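PDB 3P9Y: CG14216 from Drosophila melanogaster, which removes phosphate from phosphoserine in the C-terminal domain of RNA polymerase II and probably acts in RNA processing and transcription termination. Local coordinates for residues V140-V145 against V190-V195. The protein carries 2 engineered substitutions. Sequence-based numbering, arbitrary orientation.
Sequences VLNVDV and VILHSV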
ATOM      1  N   VAL A 140       5.537  -3.912 -11.089  1.00 15.36           N
ATOM      2  CA  VAL A 140       4.997  -4.362  -9.815  1.00 15.07           C
ATOM      3  C   VAL A 140       6.146  -4.895  -8.960  1.00 16.01           C
ATOM      4  O   VAL A 140       6.919  -5.750  -9.398  1.00 15.60           O
ATOM      5  CB  VAL A 140       3.900  -5.432 -10.014  1.00 15.84           C
ATOM      6  CG1 VAL A 140       3.226  -5.763  -8.699  1.00 14.42           C
ATOM      7  CG2 VAL A 140       2.869  -4.936 -11.020  1.00 15.63           C
ATOM      8  N   LEU A 141       6.267  -4.363  -7.746  1.00 15.04           N
ATOM      9  CA  LEU A 141       7.358  -4.712  -6.847  1.00 14.05           C
ATOM     10  C   LEU A 141       6.796  -5.133  -5.500  1.00 15.19           C
ATOM     11  O   LEU A 141       5.982  -4.417  -4.918  1.00 14.38           O
ATOM     12  CB  LEU A 141       8.271  -3.503  -6.647  1.00 14.78           C
ATOM     13  CG  LEU A 141       8.853  -2.881  -7.915  1.00 15.53           C
ATOM     14  CD1 LEU A 141       9.463  -1.518  -7.611  1.00 16.97           C
ATOM     15  CD2 LEU A 141       9.887  -3.816  -8.536  1.00 14.88           C
ATOM     16  N   ASN A 142       7.219  -6.289  -4.999  1.00 14.81           N
ATOM     17  CA  ASN A 142       6.776  -6.732  -3.686  1.00 15.65           C
ATOM     18  C   ASN A 142       7.864  -6.549  -2.656  1.00 15.32           C
ATOM     19  O   ASN A 142       8.991  -6.999  -2.842  1.00 14.72           O
ATOM     20  CB  ASN A 142       6.355  -8.199  -3.692  1.00 15.23           C
ATOM     21  CG  ASN A 142       5.781  -8.635  -2.355  1.00 16.36           C
ATOM     22  OD1 ASN A 142       4.641  -8.311  -2.017  1.00 15.31           O
ATOM     23  ND2 ASN A 142       6.577  -9.358  -1.580  1.00 16.68           N
ATOM     24  N   VAL A 143       7.507  -5.883  -1.565  1.00 15.51           N
ATOM     25  CA  VAL A 143       8.391  -5.705  -0.431  1.00 15.43           C
ATOM     26  C   VAL A 143       7.627  -6.148   0.812  1.00 16.51           C
ATOM     27  O   VAL A 143       6.673  -5.497   1.222  1.00 16.47           O
ATOM     28  CB  VAL A 143       8.812  -4.239  -0.269  1.00 16.95           C
ATOM     29  CG1 VAL A 143       9.724  -4.085   0.937  1.00 17.09           C
ATOM     30  CG2 VAL A 143       9.506  -3.734  -1.533  1.00 18.54           C
ATOM     31  N   ASP A 144       8.047  -7.262   1.405  1.00 16.94           N
ATOM     32  CA  ASP A 144       7.343  -7.829   2.550  1.00 17.61           C
ATOM     33  C   ASP A 144       7.290  -6.879   3.734  1.00 17.19           C
ATOM     34  O   ASP A 144       8.320  -6.397   4.205  1.00 16.44           O
ATOM     35  CB  ASP A 144       8.002  -9.133   2.983  1.00 18.55           C
ATOM     36  CG  ASP A 144       7.675 -10.274   2.053  1.00 22.64           C
ATOM     37  OD1 ASP A 144       6.644 -10.189   1.348  1.00 21.83           O
ATOM     38  OD2 ASP A 144       8.439 -11.261   2.030  1.00 26.16           O
ATOM     39  N   VAL A 145       6.075  -6.626   4.206  1.00 17.72           N
ATOM     40  CA  VAL A 145       5.847  -5.831   5.404  1.00 16.97           C
ATOM     41  C   VAL A 145       5.012  -6.646   6.387  1.00 17.63           C
ATOM     42  O   VAL A 145       3.889  -7.040   6.080  1.00 17.10           O
ATOM     43  CB  VAL A 145       5.087  -4.532   5.083  1.00 17.90           C
ATOM     44  CG1 VAL A 145       4.938  -3.680   6.339  1.00 17.29           C
ATOM     45  CG2 VAL A 145       5.799  -3.739   3.976  1.00 16.44           C
ATOM     46  N   VAL A 190      14.435  -9.487  -0.207  1.00 14.29           N
ATOM     47  CA  VAL A 190      14.057  -9.934  -1.531  1.00 14.93           C
ATOM     48  C   VAL A 190      12.921  -9.062  -2.054  1.00 15.26           C
ATOM     49  O   VAL A 190      11.966  -8.757  -1.342  1.00 14.73           O
ATOM     50  CB  VAL A 190      13.623 -11.409  -1.526  1.00 15.07           C
ATOM     51  CG1 VAL A 190      13.025 -11.791  -2.861  1.00 15.46           C
ATOM     52  CG2 VAL A 190      14.814 -12.297  -1.194  1.00 15.44           C
ATOM     53  N   ILE A 191      13.050  -8.654  -3.306  1.00 14.06           N
ATOM     54  CA  ILE A 191      11.999  -7.929  -3.989  1.00 14.27           C
ATOM     55  C   ILE A 191      11.479  -8.799  -5.123  1.00 15.17           C
ATOM     56  O   ILE A 191      12.263  -9.296  -5.934  1.00 16.05           O
ATOM     57  CB  ILE A 191      12.534  -6.613  -4.578  1.00 14.29           C
ATOM     58  CG1 ILE A 191      13.059  -5.704  -3.462  1.00 14.26           C
ATOM     59  CG2 ILE A 191      11.441  -5.900  -5.379  1.00 14.69           C
ATOM     60  CD1 ILE A 191      13.668  -4.420  -3.971  1.00 16.10           C
ATOM     61  N   LEU A 192      10.166  -9.006  -5.176  1.00 13.60           N
ATOM     62  CA  LEU A 192       9.564  -9.695  -6.311  1.00 15.60           C
ATOM     63  C   LEU A 192       9.246  -8.637  -7.359  1.00 16.37           C
ATOM     64  O   LEU A 192       8.749  -7.562  -7.026  1.00 15.11           O
ATOM     65  CB  LEU A 192       8.285 -10.434  -5.901  1.00 14.93           C
ATOM     66  CG  LEU A 192       8.374 -11.302  -4.642  1.00 16.10           C
ATOM     67  CD1 LEU A 192       7.027 -11.946  -4.350  1.00 16.15           C
ATOM     68  CD2 LEU A 192       9.459 -12.370  -4.778  1.00 15.97           C
ATOM     69  N   HIS A 193       9.531  -8.934  -8.621  1.00 15.98           N
ATOM     70  CA  HIS A 193       9.345  -7.954  -9.680  1.00 15.82           C
ATOM     71  C   HIS A 193       8.686  -8.553 -10.916  1.00 17.67           C
ATOM     72  O   HIS A 193       9.087  -9.614 -11.393  1.00 16.65           O
ATOM     73  CB  HIS A 193      10.683  -7.340 -10.074  1.00 15.71           C
ATOM     74  CG  HIS A 193      10.584  -6.368 -11.208  1.00 16.87           C
ATOM     75  ND1 HIS A 193      11.539  -6.272 -12.197  1.00 17.25           N
ATOM     76  CD2 HIS A 193       9.639  -5.447 -11.508  1.00 16.31           C
ATOM     77  CE1 HIS A 193      11.189  -5.330 -13.054  1.00 17.12           C
ATOM     78  NE2 HIS A 193      10.039  -4.816 -12.661  1.00 16.34           N
ATOM     79  N   SER A 194       7.663  -7.865 -11.414  1.00 16.83           N
ATOM     80  CA  SER A 194       7.047  -8.209 -12.687  1.00 19.03           C
ATOM     81  C   SER A 194       6.837  -6.935 -13.485  1.00 20.12           C
ATOM     82  O   SER A 194       6.553  -5.880 -12.915  1.00 17.87           O
ATOM     83  CB  SER A 194       5.699  -8.899 -12.472  1.00 18.90           C
ATOM     84  OG  SER A 194       5.863 -10.149 -11.832  1.00 17.92           O
ATOM     85  N   VAL A 195       6.989  -7.034 -14.800  1.00 19.61           N
ATOM     86  CA  VAL A 195       6.629  -5.940 -15.689  1.00 20.79           C
ATOM     87  C   VAL A 195       5.334  -6.291 -16.404  1.00 22.14           C
ATOM     88  O   VAL A 195       5.269  -7.278 -17.134  1.00 22.08           O
ATOM     89  CB  VAL A 195       7.712  -5.674 -16.744  1.00 21.03           C
ATOM     90  CG1 VAL A 195       7.370  -4.426 -17.537  1.00 22.75           C
ATOM     91  CG2 VAL A 195       9.078  -5.535 -16.086  1.00 20.78           C
TER
HETATM   92  O   HOH W   1       9.537 -10.028  -1.528  1.00 17.78           O
HETATM   93  O   HOH W   2      10.880  -8.401   1.123  1.00 17.52           O
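The imidazole of His193 meets Leu141 and the backbone of Val140: Val140 O lies in the ring plane at its edge, 3.5 Å from His193 CD2, while Leu141 CD2 approaches the same carbon obliquely at 3.4 Å. With CG anti to the backbone N (chi1 177°), the ring runs alongside Leu141, both side chains pointing the same way. Its NE2 is hydrogen-bonded to His139, whose ring meets that of His193 with the planes inclined by about 40°. Leu141 and His193 form a non-hydrogen-bonded pair of an antiparallel ladder whose short strand axes run at 171° to each other. Hydrogen-bonded pairs flank it. Val140 and Ser194 exchange bonds both ways, Val140 N to Ser194 O being 2.9 Å; Asn142 N gives a 2.8 Å bond to Leu192 O, whereas the return bond from Leu192 N to Asn142 O stretches to 3.3 Å, so the ladder slackens there. Beyond it a water donates to Val190 O and accepts from Asp144 N, bridging the two segments where they diverge. On the face of Leu141, Ile191 CG2 reaches Leu141 CD2 at 4.1 Å, and helices 149-167 and 172-187 cover this apolar patch through Met162 and Ile180. On the other face Asn142 CB abuts Leu192 CB at 3.7 Å, next to Tyr120 of helix 117-128, whose hydroxyl is hydrogen-bonded to Ser194 OG. Strand 192-197 thus joins the parallel part of the LMW PTP-like sheet as an antiparallel edge strand, held by backbone bonds, with apolar side chains packed on the Leu141 face, an aliphatic contact of Asn142 with Leu192 on the other, and polar ties at His193 and Ser194.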